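Local coordinates for protein amine oxidase (Emericella nidulans, PDB 3PGB) that probably oxidises primary amines to aldehydes, as copper amine oxidases do, using a copper ion and a topaquinone cofactor made from one of its own tyrosines, at residues N305-A309 and W310-E314. Residues are numbered along the deposited sequence; the frame is centred on the assembly and turned at random.
Sequences NVDGA and WAHTE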
loop_
_atom_site.group_PDB
_atom_site.type_symbol
_atom_site.label_atom_id
_atom_site.label_comp_id
_atom_site.label_asym_id
_atom_site.label_seq_id
_atom_site.Cartn_x
_atom_site.Cartn_y
_atom_site.Cartn_z
ATOM N N ASN A 305 -24.006 7.576 -26.729
ATOM C CA ASN A 305 -23.857 6.530 -25.738
ATOM C C ASN A 305 -25.238 6.273 -25.158
ATOM O O ASN A 305 -25.847 7.182 -24.614
ATOM C CB ASN A 305 -22.893 6.965 -24.633
ATOM C CG ASN A 305 -21.472 7.143 -25.134
ATOM O OD1 ASN A 305 -20.785 6.169 -25.446
ATOM N ND2 ASN A 305 -21.018 8.388 -25.199
ATOM N N VAL A 306 -25.740 5.049 -25.286
ATOM C CA VAL A 306 -27.037 4.695 -24.717
ATOM C C VAL A 306 -26.868 3.694 -23.576
ATOM O O VAL A 306 -26.006 2.809 -23.624
ATOM C CB VAL A 306 -28.006 4.144 -25.787
ATOM C CG1 VAL A 306 -27.990 5.041 -27.015
ATOM C CG2 VAL A 306 -27.652 2.722 -26.163
ATOM N N ASP A 307 -27.698 3.850 -22.549
ATOM C CA ASP A 307 -27.617 3.021 -21.357
ATOM C C ASP A 307 -27.907 1.557 -21.666
ATOM O O ASP A 307 -28.680 1.234 -22.569
ATOM C CB ASP A 307 -28.583 3.529 -20.271
ATOM C CG ASP A 307 -28.179 3.080 -18.866
ATOM O OD1 ASP A 307 -26.965 2.955 -18.607
ATOM O OD2 ASP A 307 -29.069 2.868 -18.011
ATOM N N GLY A 308 -27.270 0.683 -20.896
ATOM C CA GLY A 308 -27.405 -0.761 -21.050
ATOM C C GLY A 308 -26.656 -1.460 -19.937
ATOM O O GLY A 308 -25.984 -0.809 -19.126
ATOM N N ALA A 309 -26.763 -2.786 -19.892
ATOM C CA ALA A 309 -26.134 -3.597 -18.835
ATOM C C ALA A 309 -24.672 -3.215 -18.567
ATOM O O ALA A 309 -24.222 -3.229 -17.417
ATOM C CB ALA A 309 -26.232 -5.083 -19.180
ATOM N N TRP A 310 -23.952 -2.878 -19.638
ATOM C CA TRP A 310 -22.551 -2.445 -19.568
ATOM C C TRP A 310 -22.306 -1.312 -18.569
ATOM O O TRP A 310 -21.231 -1.243 -17.972
ATOM C CB TRP A 310 -22.060 -2.010 -20.957
ATOM C CG TRP A 310 -22.691 -0.735 -21.477
ATOM C CD1 TRP A 310 -23.851 -0.622 -22.189
ATOM C CD2 TRP A 310 -22.186 0.600 -21.323
ATOM N NE1 TRP A 310 -24.099 0.701 -22.494
ATOM C CE2 TRP A 310 -23.093 1.470 -21.974
ATOM C CE3 TRP A 310 -21.054 1.144 -20.708
ATOM C CZ2 TRP A 310 -22.903 2.848 -22.018
ATOM C CZ3 TRP A 310 -20.866 2.518 -20.756
ATOM C CH2 TRP A 310 -21.788 3.353 -21.407
ATOM N N ALA A 311 -23.293 -0.428 -18.404
ATOM C CA ALA A 311 -23.192 0.710 -17.479
ATOM C C ALA A 311 -23.854 0.470 -16.116
ATOM O O ALA A 311 -23.900 1.374 -15.283
ATOM C CB ALA A 311 -23.786 1.959 -18.125
ATOM N N HIS A 312 -24.356 -0.741 -15.887
ATOM C CA HIS A 312 -25.066 -1.060 -14.652
ATOM C C HIS A 312 -24.222 -1.950 -13.747
ATOM O O HIS A 312 -23.352 -2.671 -14.216
ATOM C CB HIS A 312 -26.395 -1.737 -14.975
ATOM C CG HIS A 312 -27.343 -0.867 -15.737
ATOM N ND1 HIS A 312 -28.493 -1.353 -16.321
ATOM C CD2 HIS A 312 -27.310 0.457 -16.017
ATOM C CE1 HIS A 312 -29.130 -0.363 -16.917
ATOM N NE2 HIS A 312 -28.434 0.745 -16.748
ATOM N N THR A 313 -24.505 -1.909 -12.449
ATOM C CA THR A 313 -23.653 -2.545 -11.436
ATOM C C THR A 313 -24.070 -3.967 -11.063
ATOM O O THR A 313 -23.322 -4.666 -10.376
ATOM C CB THR A 313 -23.632 -1.701 -10.161
ATOM O OG1 THR A 313 -24.976 -1.512 -9.699
ATOM C CG2 THR A 313 -22.996 -0.348 -10.441
ATOM N N GLU A 314 -25.263 -4.372 -11.496
ATOM C CA GLU A 314 -25.773 -5.744 -11.340
ATOM C C GLU A 314 -24.757 -6.818 -11.751
ATOM O O GLU A 314 -23.866 -6.571 -12.569
ATOM C CB GLU A 314 -27.048 -5.923 -12.193
ATOM C CG GLU A 314 -26.819 -5.698 -13.720
ATOM C CD GLU A 314 -28.101 -5.741 -14.580
ATOM O OE1 GLU A 314 -27.968 -5.962 -15.812
ATOM O OE2 GLU A 314 -29.224 -5.546 -14.044
#
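From an extended run through Val306 to Gly308 the chain winds into a short 3-10 segment, Ala309 to Ala311, built from two overlapping turns: Ala311 N bonds to Gly308 O, 2.8 Å, and His312 N to Ala309 O, 2.9 Å. The turns carry the side chains of Trp310 and His312 back to the extended run. With CG of Trp310 lodged between its backbone N and carbonyl carbon (chi1 69°), the indole reaches back beside Gly308, and NE1 donates within the ring plane to Val306 O at 3.1 Å. The methyl of Ala311 lies over one face of that indole and also meets Asp307 OD1. A His-carboxylate hydrogen bond, short and nearly straight, ties run to turn: His312 NE2 meets Asp307 OD2 from above the carboxylate plane (2.6 Å, 165°). Imidazole and carboxylate planes lie 66° apart. Gly308 O sits over the centre of the imidazole. Asp307 OD2 also accepts a bond from Asp245 N, and OD1 is hydrogen-bonded to Ser250 OG, so the carboxylate's rotation is fixed. Glu314 packs on Arg750 of the second subunit. In this loop between helix 287-294 and strand 329-331, Phe248 stacks on His312, His524 on Trp310, and Leu527 of strand 527-528 touches the indole.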